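Local coordinates for protein response regulator (Caulobacter vibrioides, PDB 3N0R) that probably switches on a general stress response by sequestering an anti-sigma factor with its sigma-like domain, under the control of a phosphorylatable receiver domain, at residues A[156-161]-A[273-278]; A[181-186]-A[266-271]; A[75-80]-A[124-129]. The protein carries 1 engineered substitution. All blocks are in the same frame, centred on the assembly; numbering follows the deposited sequence. Where two conformers were deposited one is given.

Interaction 1 (A[156-161]-A[273-278]); sequences DAELAT and QALFFH
Glu-158 and Thr-161 lie against Leu-275 and Phe-276 where the linker that follows helix 141-156 passes the last turn of helix 264-277, the C-terminal helix of the receiver domain. The CB of Glu-158 sets out toward that helix, with CG placed anti to the carbonyl carbon (chi1 -72°). CB and CG act as a spacer, and the extended chain carries the carboxylate to the helix. CD comes within 4.0 Å of Leu-275 CB. From there the two oxygens part: Glu-158 OE1 settles 3.6 Å from Leu-275 CB and also touches CD1 of that leucine, whereas Glu-158 OE2 reaches over to Phe-276, 3.7 Å from its backbone N and 3.9 Å from its CB. The carboxylate lies nearly parallel to the plane of the Phe-276 ring, 12° from it, but meets the base of that side chain. The ring itself leads away and makes a cation-pi contact with Arg-117 of the sigma-like region. Farther along the linker, Thr-161 meets Leu-275 tip to tip through methyl groups, with Thr-161 CG2 3.9 Å from Leu-275 CD1. Contact between linker and helix thus rests on van der Waals touch, with a carboxylate laid over aliphatic carbon and no directed polar bond to fix its rotation from this side.

Interaction 2 (A[181-186]-A[266-271]); sequences RELGHD and TVKAAI
A Schellman motif closes helix 170-182, the first helix of the receiver's alternating beta-alpha fold, and the residues at its end, Leu-183 and His-185, pack on Lys-268 and Ile-271 of helix 264-277, the last. The two helices are neighbours in the domain although 79 residues lie between the segments. Gly-184 makes the turn with a positive phi of 93°, and its N bonds back to Arg-181 O at 2.9 Å. This reversal leads the chain out of the helix and on into strand 186-191, with Leu-183 and His-185 both starting toward helix 264-277.

Leu-183 supplies the largest share of the surface of any residue, dividing its two methyls between two partners one helical turn apart. Leu-183 CD1 meets Ile-271 CD1 at 3.7 Å, a purely apolar touch. Leu-183 CD2 instead crosses the aliphatic chain of Lys-268 at a slant, 3.6 Å from Lys-268 CE and 4.0 Å from Lys-268 CB. The lysine leaves its helix with CG anti to the backbone N (chi1 171°) and bends near its tip, so that its methylene groups pass the leucine while NZ travels on to a salt bridge with Asp-156, at the end of helix 141-156. One side chain thereby serves both regions of the protein: carbon for the receiver, charge for the sigma-like part.

His-185 is buried. Its ND1 accepts a bond from the backbone N of Thr-161, just before strand 162-166, which holds the ring in place and is consistent with a neutral imidazole. The histidine and isoleucine side chains run past each other in opposing senses, and Ile-271 CG2 sits 4.0 Å from His-185 NE2.

Interaction 3 (A[75-80]-A[124-129]); sequences ALYRVF and ALEGFT
Tyr-77, on helix 72-84 of the sigma2-like part, forms a T-shaped (edge-to-face) pair with Phe-128, from the turn after helix 115-125, so joining two helical regions of the sigma-like fold. The tight part is aromatic. The Phe-128 edge stands on one face of Tyr-77, with ring centroids 4.8 Å apart and planes at 80°. Phe-128 CE2 lies over the centre of the tyrosine ring, 3.6 Å above it, and Phe-128 CZ comes equally close to Tyr-77 CD1. Arg-73 adds a cation-pi contact to the phenylalanine. All three touching residues are buried. The looser side is the turn itself: Gly-127, with positive phi, and Thr-129, which N-caps helix 130-137, are exposed and leave the tyrosine alone.

Between these extremes sits Glu-126, its chain bent at chi2 (-58°) so that the carboxylate folds round to the tyrosine hydroxyl. Salt bridges from OE1 to Arg-73 and from OE2 to Arg-36 probably stabilise its buried negative charge. Tyr-77 OH donates to Glu-126 OE1 at 2.8 Å, approaching from above the carboxylate plane, 48° out of it.

Interactions 1 and 2 share helix 264-277, using successive parts of it, and lie side by side: besides the lysine's salt bridge, a probable backbone bond from Asp-186 N to Thr-161 O ties them. Both are only partly buried and rely on van der Waals touch, interaction 1 where the interdomain linker meets the receiver, interaction 2 between a helix end and a helix within it. Interaction 3 is wholly buried in the sigma-like region, about 22 Å from interaction 2 between centres, and combines an edge-to-face ring pair with a hydrogen bond to a carboxylate. It nevertheless meets interaction 2, since Ala-269 packs on Ala-124 and Leu-125; helix 264-277 thus faces both regions.

Interaction 1 (A[156-161]-A[273-278])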
loop_
_atom_site.group_PDB
_atom_site.type_symbol
_atom_site.label_atom_id
_atom_site.label_comp_id
_atom_site.label_asym_id
_atom_site.label_seq_id
_atom_site.Cartn_x
_atom_site.Cartn_y
_atom_site.Cartn_z
ATOM N N ASP A 156 -4.505 -0.126 14.916
ATOM C CA ASP A 156 -4.101 0.585 16.115
ATOM C C ASP A 156 -3.565 -0.395 17.172
ATOM O O ASP A 156 -2.678 -0.051 17.956
ATOM C CB ASP A 156 -5.250 1.450 16.662
ATOM C CG ASP A 156 -5.564 2.657 15.778
ATOM O OD1 ASP A 156 -4.796 2.958 14.839
ATOM O OD2 ASP A 156 -6.585 3.325 16.031
ATOM N N ALA A 157 -4.077 -1.628 17.162
ATOM C CA ALA A 157 -3.654 -2.674 18.102
ATOM C C ALA A 157 -2.287 -3.303 17.779
ATOM O O ALA A 157 -1.757 -4.078 18.579
ATOM C CB ALA A 157 -4.730 -3.757 18.223
ATOM N N GLU A 158 -1.712 -2.985 16.618
ATOM C CA GLU A 158 -0.366 -3.464 16.303
ATOM C C GLU A 158 0.619 -3.060 17.385
ATOM O O GLU A 158 0.546 -1.957 17.924
ATOM C CB GLU A 158 0.092 -2.946 14.942
ATOM C CG GLU A 158 -0.641 -3.620 13.795
ATOM C CD GLU A 158 -0.297 -3.061 12.430
ATOM O OE1 GLU A 158 0.417 -2.039 12.333
ATOM O OE2 GLU A 158 -0.756 -3.662 11.435
ATOM N N LEU A 159 1.549 -3.946 17.703
ATOM C CA LEU A 159 2.503 -3.656 18.768
ATOM C C LEU A 159 3.466 -2.541 18.401
ATOM O O LEU A 159 3.928 -2.439 17.255
ATOM C CB LEU A 159 3.303 -4.900 19.144
ATOM C CG LEU A 159 2.466 -6.073 19.638
ATOM C CD1 LEU A 159 3.409 -7.190 20.037
ATOM C CD2 LEU A 159 1.578 -5.653 20.800
ATOM N N ALA A 160 3.781 -1.702 19.385
ATOM C CA ALA A 160 4.800 -0.676 19.203
ATOM C C ALA A 160 6.103 -1.334 18.774
ATOM O O ALA A 160 6.511 -2.363 19.330
ATOM C CB ALA A 160 5.014 0.105 20.493
ATOM N N THR A 161 6.768 -0.730 17.808
ATOM C CA THR A 161 8.051 -1.249 17.384
ATOM C C THR A 161 9.067 -0.128 17.257
ATOM O O THR A 161 8.736 1.057 17.393
ATOM C CB THR A 161 7.922 -2.062 16.084
ATOM O OG1 THR A 161 9.134 -2.784 15.827
ATOM C CG2 THR A 161 7.565 -1.166 14.911
ATOM N N GLN A 273 0.124 -1.902 7.092
ATOM C CA GLN A 273 0.318 -3.074 6.234
ATOM C C GLN A 273 1.701 -3.685 6.393
ATOM O O GLN A 273 1.832 -4.910 6.460
ATOM C CB GLN A 273 0.056 -2.740 4.768
ATOM C CG GLN A 273 -1.401 -2.404 4.495
ATOM C CD GLN A 273 -2.327 -3.510 4.937
ATOM O OE1 GLN A 273 -2.923 -3.440 6.014
ATOM N NE2 GLN A 273 -2.443 -4.556 4.117
ATOM N N ALA A 274 2.737 -2.849 6.433
ATOM C CA ALA A 274 4.094 -3.357 6.593
ATOM C C ALA A 274 4.221 -4.207 7.853
ATOM O O ALA A 274 4.825 -5.278 7.826
ATOM C CB ALA A 274 5.083 -2.218 6.616
ATOM N N LEU A 275 3.651 -3.727 8.955
ATOM C CA LEU A 275 3.736 -4.452 10.218
ATOM C C LEU A 275 2.769 -5.631 10.299
ATOM O O LEU A 275 3.005 -6.564 11.061
ATOM C CB LEU A 275 3.554 -3.516 11.413
ATOM C CG LEU A 275 4.635 -2.445 11.537
ATOM C CD1 LEU A 275 4.319 -1.527 12.705
ATOM C CD2 LEU A 275 5.996 -3.097 11.705
ATOM N N PHE A 276 1.687 -5.589 9.524
ATOM C CA PHE A 276 0.796 -6.737 9.413
ATOM C C PHE A 276 1.523 -7.901 8.744
ATOM O O PHE A 276 1.455 -9.037 9.221
ATOM C CB PHE A 276 -0.470 -6.365 8.631
ATOM C CG PHE A 276 -1.353 -7.538 8.303
ATOM C CD1 PHE A 276 -2.095 -8.173 9.286
ATOM C CD2 PHE A 276 -1.465 -7.981 6.999
ATOM C CE1 PHE A 276 -2.909 -9.245 8.977
ATOM C CE2 PHE A 276 -2.277 -9.048 6.684
ATOM C CZ PHE A 276 -3.003 -9.680 7.675
ATOM N N PHE A 277 2.221 -7.618 7.649
ATOM C CA PHE A 277 2.920 -8.651 6.898
ATOM C C PHE A 277 4.254 -9.059 7.526
ATOM O O PHE A 277 4.692 -10.191 7.334
ATOM C CB PHE A 277 3.106 -8.234 5.433
ATOM C CG PHE A 277 1.850 -8.341 4.632
ATOM C CD1 PHE A 277 1.347 -9.589 4.297
ATOM C CD2 PHE A 277 1.149 -7.210 4.233
ATOM C CE1 PHE A 277 0.175 -9.712 3.583
ATOM C CE2 PHE A 277 -0.037 -7.330 3.509
ATOM C CZ PHE A 277 -0.523 -8.581 3.191
ATOM N N HIS A 278 4.875 -8.155 8.286
ATOM C CA HIS A 278 6.211 -8.400 8.838
ATOM C C HIS A 278 6.335 -7.935 10.280
ATOM O O HIS A 278 7.158 -7.079 10.587
ATOM C CB HIS A 278 7.269 -7.722 7.969
ATOM C CG HIS A 278 7.170 -8.094 6.526
ATOM N ND1 HIS A 278 7.679 -9.274 6.029
ATOM C CD2 HIS A 278 6.588 -7.461 5.480
ATOM C CE1 HIS A 278 7.422 -9.347 4.734
ATOM N NE2 HIS A 278 6.761 -8.260 4.377
#

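Interaction 2 (A[181-186]-A[266-271])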
loop_
_atom_site.group_PDB
_atom_site.type_symbol
_atom_site.label_atom_id
_atom_site.label_comp_id
_atom_site.label_asym_id
_atom_site.label_seq_id
_atom_site.Cartn_x
_atom_site.Cartn_y
_atom_site.Cartn_z
ATOM N N ARG A 181 5.618 8.612 15.724
ATOM C CA ARG A 181 5.395 8.730 17.164
ATOM C C ARG A 181 3.894 8.762 17.490
ATOM O O ARG A 181 3.447 8.177 18.477
ATOM C CB ARG A 181 6.074 10.001 17.686
ATOM C CG ARG A 181 5.810 10.344 19.136
ATOM C CD ARG A 181 6.567 11.607 19.533
ATOM N NE ARG A 181 7.995 11.349 19.690
ATOM C CZ ARG A 181 8.615 11.294 20.866
ATOM N NH1 ARG A 181 7.931 11.492 21.982
ATOM N NH2 ARG A 181 9.915 11.049 20.925
ATOM N N GLU A 182 3.122 9.469 16.672
ATOM C CA GLU A 182 1.680 9.585 16.874
ATOM C C GLU A 182 0.979 8.225 16.803
ATOM O O GLU A 182 -0.080 8.043 17.393
ATOM C CB GLU A 182 1.056 10.564 15.862
ATOM C CG GLU A 182 -0.484 10.583 15.887
ATOM C CD GLU A 182 -1.123 11.489 14.829
ATOM O OE1 GLU A 182 -0.430 11.917 13.884
ATOM O OE2 GLU A 182 -2.336 11.770 14.946
ATOM N N LEU A 183 1.581 7.277 16.084
ATOM C CA LEU A 183 1.047 5.919 15.966
ATOM C C LEU A 183 1.482 5.017 17.126
ATOM O O LEU A 183 1.105 3.850 17.179
ATOM C CB LEU A 183 1.466 5.296 14.633
ATOM C CG LEU A 183 0.955 6.002 13.374
ATOM C CD1 LEU A 183 1.649 5.452 12.133
ATOM C CD2 LEU A 183 -0.561 5.893 13.248
ATOM N N GLY A 184 2.277 5.551 18.048
ATOM C CA GLY A 184 2.704 4.794 19.208
ATOM C C GLY A 184 4.034 4.076 19.058
ATOM O O GLY A 184 4.448 3.368 19.979
ATOM N N HIS A 185 4.714 4.262 17.928
ATOM C CA HIS A 185 5.986 3.583 17.705
ATOM C C HIS A 185 7.155 4.396 18.241
ATOM O O HIS A 185 7.020 5.579 18.544
ATOM C CB HIS A 185 6.169 3.258 16.222
ATOM C CG HIS A 185 5.138 2.311 15.700
ATOM N ND1 HIS A 185 5.010 1.028 16.182
ATOM C CD2 HIS A 185 4.171 2.465 14.765
ATOM C CE1 HIS A 185 4.006 0.430 15.564
ATOM N NE2 HIS A 185 3.485 1.277 14.692
ATOM N N ASP A 186 8.311 3.749 18.343
ATOM C CA ASP A 186 9.499 4.351 18.939
ATOM C C ASP A 186 10.535 4.608 17.859
ATOM O O ASP A 186 11.126 3.672 17.332
ATOM C CB ASP A 186 10.060 3.371 19.980
ATOM C CG ASP A 186 11.322 3.865 20.655
ATOM O OD1 ASP A 186 11.561 5.090 20.695
ATOM O OD2 ASP A 186 12.071 3.007 21.175
ATOM N N THR A 266 -2.407 8.066 5.005
ATOM C CA THR A 266 -1.673 7.178 4.106
ATOM C C THR A 266 -0.468 6.560 4.805
ATOM O O THR A 266 -0.094 5.433 4.509
ATOM C CB THR A 266 -1.199 7.883 2.819
ATOM O OG1 THR A 266 -0.143 8.808 3.114
ATOM C CG2 THR A 266 -2.362 8.587 2.131
ATOM N N VAL A 267 0.128 7.301 5.737
ATOM C CA VAL A 267 1.245 6.786 6.516
ATOM C C VAL A 267 0.766 5.710 7.492
ATOM O O VAL A 267 1.399 4.657 7.630
ATOM C CB VAL A 267 1.958 7.922 7.247
ATOM C CG1 VAL A 267 3.042 7.373 8.163
ATOM C CG2 VAL A 267 2.550 8.883 6.228
ATOM N N LYS A 268 -0.350 5.968 8.170
ATOM C CA LYS A 268 -0.950 4.957 9.035
ATOM C C LYS A 268 -1.215 3.679 8.252
ATOM O O LYS A 268 -0.934 2.579 8.725
ATOM C CB LYS A 268 -2.258 5.446 9.670
ATOM C CG LYS A 268 -3.017 4.331 10.394
ATOM C CD LYS A 268 -4.295 4.819 11.078
ATOM C CE LYS A 268 -3.993 5.543 12.382
ATOM N NZ LYS A 268 -5.084 5.371 13.382
ATOM N N ALA A 269 -1.766 3.827 7.050
ATOM C CA ALA A 269 -2.098 2.659 6.238
ATOM C C ALA A 269 -0.850 1.891 5.807
ATOM O O ALA A 269 -0.829 0.663 5.893
ATOM C CB ALA A 269 -2.932 3.065 5.021
ATOM N N ALA A 270 0.169 2.593 5.316
ATOM C CA ALA A 270 1.374 1.922 4.846
ATOM C C ALA A 270 2.097 1.213 5.990
ATOM O O ALA A 270 2.511 0.062 5.856
ATOM C CB ALA A 270 2.291 2.903 4.138
ATOM N N ILE A 271 2.254 1.901 7.114
ATOM C CA ILE A 271 2.866 1.284 8.284
ATOM C C ILE A 271 2.017 0.113 8.779
ATOM O O ILE A 271 2.547 -0.949 9.110
ATOM C CB ILE A 271 3.099 2.316 9.401
ATOM C CG1 ILE A 271 4.173 3.313 8.959
ATOM C CG2 ILE A 271 3.474 1.626 10.716
ATOM C CD1 ILE A 271 4.404 4.454 9.931
#

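Interaction 3 (A[75-80]-A[124-129])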
loop_
_atom_site.group_PDB
_atom_site.type_symbol
_atom_site.label_atom_id
_atom_site.label_comp_id
_atom_site.label_asym_id
_atom_site.label_seq_id
_atom_site.Cartn_x
_atom_site.Cartn_y
_atom_site.Cartn_z
ATOM N N ALA A 75 -14.670 2.991 -11.044
ATOM C CA ALA A 75 -15.067 1.864 -11.884
ATOM C C ALA A 75 -13.945 0.845 -12.059
ATOM O O ALA A 75 -14.194 -0.359 -12.083
ATOM C CB ALA A 75 -15.557 2.348 -13.238
ATOM N N LEU A 76 -12.713 1.324 -12.201
ATOM C CA LEU A 76 -11.562 0.435 -12.347
ATOM C C LEU A 76 -11.374 -0.399 -11.080
ATOM O O LEU A 76 -11.148 -1.605 -11.153
ATOM C CB LEU A 76 -10.303 1.256 -12.621
ATOM C CG LEU A 76 -8.969 0.501 -12.579
ATOM C CD1 LEU A 76 -8.941 -0.650 -13.570
ATOM C CD2 LEU A 76 -7.804 1.460 -12.818
ATOM N N TYR A 77 -11.441 0.243 -9.918
ATOM C CA TYR A 77 -11.304 -0.505 -8.673
ATOM C C TYR A 77 -12.447 -1.506 -8.497
ATOM O O TYR A 77 -12.241 -2.608 -7.992
ATOM C CB TYR A 77 -11.178 0.424 -7.459
ATOM C CG TYR A 77 -9.802 1.040 -7.240
ATOM C CD1 TYR A 77 -9.334 2.045 -8.077
ATOM C CD2 TYR A 77 -8.996 0.665 -6.162
ATOM C CE1 TYR A 77 -8.098 2.639 -7.871
ATOM C CE2 TYR A 77 -7.752 1.263 -5.951
ATOM C CZ TYR A 77 -7.316 2.257 -6.807
ATOM O OH TYR A 77 -6.091 2.870 -6.606
ATOM N N ARG A 78 -13.660 -1.129 -8.902
ATOM C CA ARG A 78 -14.778 -2.058 -8.834
ATOM C C ARG A 78 -14.510 -3.312 -9.675
ATOM O O ARG A 78 -14.761 -4.431 -9.233
ATOM C CB ARG A 78 -16.062 -1.355 -9.271
ATOM C CG ARG A 78 -17.291 -2.226 -9.249
ATOM C CD ARG A 78 -18.531 -1.408 -9.601
ATOM N NE ARG A 78 -19.744 -2.218 -9.569
ATOM C CZ ARG A 78 -20.945 -1.791 -9.940
ATOM N NH1 ARG A 78 -21.106 -0.549 -10.379
ATOM N NH2 ARG A 78 -21.989 -2.606 -9.871
ATOM N N VAL A 79 -13.998 -3.126 -10.889
ATOM C CA VAL A 79 -13.640 -4.255 -11.744
ATOM C C VAL A 79 -12.566 -5.124 -11.078
ATOM O O VAL A 79 -12.667 -6.351 -11.063
ATOM C CB VAL A 79 -13.192 -3.762 -13.136
ATOM C CG1 VAL A 79 -12.421 -4.843 -13.876
ATOM C CG2 VAL A 79 -14.420 -3.305 -13.931
ATOM N N PHE A 80 -11.540 -4.483 -10.522
ATOM C CA PHE A 80 -10.486 -5.210 -9.821
ATOM C C PHE A 80 -11.081 -6.079 -8.705
ATOM O O PHE A 80 -10.720 -7.241 -8.546
ATOM C CB PHE A 80 -9.487 -4.209 -9.243
ATOM C CG PHE A 80 -8.316 -4.848 -8.545
ATOM C CD1 PHE A 80 -8.408 -5.216 -7.208
ATOM C CD2 PHE A 80 -7.127 -5.095 -9.223
ATOM C CE1 PHE A 80 -7.338 -5.801 -6.558
ATOM C CE2 PHE A 80 -6.043 -5.671 -8.574
ATOM C CZ PHE A 80 -6.148 -6.040 -7.252
ATOM N N ALA A 124 -8.117 5.132 3.565
ATOM C CA ALA A 124 -6.903 5.711 4.148
ATOM C C ALA A 124 -5.700 5.758 3.195
ATOM O O ALA A 124 -4.964 6.741 3.171
ATOM C CB ALA A 124 -6.535 4.980 5.437
ATOM N N LEU A 125 -5.468 4.690 2.440
ATOM C CA LEU A 125 -4.328 4.656 1.523
ATOM C C LEU A 125 -4.644 5.321 0.189
ATOM O O LEU A 125 -3.850 6.109 -0.319
ATOM C CB LEU A 125 -3.839 3.221 1.302
ATOM C CG LEU A 125 -2.548 3.092 0.485
ATOM C CD1 LEU A 125 -1.354 3.668 1.240
ATOM C CD2 LEU A 125 -2.310 1.639 0.139
ATOM N N GLU A 126 -5.810 5.009 -0.371
ATOM C CA GLU A 126 -6.129 5.438 -1.724
ATOM C C GLU A 126 -6.942 6.729 -1.790
ATOM O O GLU A 126 -7.083 7.318 -2.856
ATOM C CB GLU A 126 -6.833 4.312 -2.478
ATOM C CG GLU A 126 -5.937 3.080 -2.629
ATOM C CD GLU A 126 -4.644 3.396 -3.359
ATOM O OE1 GLU A 126 -4.733 3.988 -4.451
ATOM O OE2 GLU A 126 -3.537 3.061 -2.854
ATOM N N GLY A 127 -7.472 7.174 -0.654
ATOM C CA GLY A 127 -8.185 8.436 -0.592
ATOM C C GLY A 127 -9.594 8.448 -1.153
ATOM O O GLY A 127 -10.139 9.519 -1.409
ATOM N N PHE A 128 -10.210 7.286 -1.335
ATOM C CA PHE A 128 -11.621 7.268 -1.708
ATOM C C PHE A 128 -12.469 7.718 -0.517
ATOM O O PHE A 128 -12.123 7.462 0.644
ATOM C CB PHE A 128 -12.054 5.862 -2.135
ATOM C CG PHE A 128 -11.510 5.429 -3.459
ATOM C CD1 PHE A 128 -11.943 6.036 -4.623
ATOM C CD2 PHE A 128 -10.584 4.397 -3.546
ATOM C CE1 PHE A 128 -11.456 5.631 -5.852
ATOM C CE2 PHE A 128 -10.096 3.993 -4.774
ATOM C CZ PHE A 128 -10.537 4.609 -5.930
ATOM N N THR A 129 -13.594 8.364 -0.797
ATOM C CA THR A 129 -14.576 8.629 0.251
ATOM C C THR A 129 -15.244 7.309 0.645
ATOM O O THR A 129 -15.201 6.333 -0.116
ATOM C CB THR A 129 -15.668 9.582 -0.245
ATOM O OG1 THR A 129 -16.434 8.918 -1.255
ATOM C CG2 THR A 129 -15.057 10.848 -0.814
#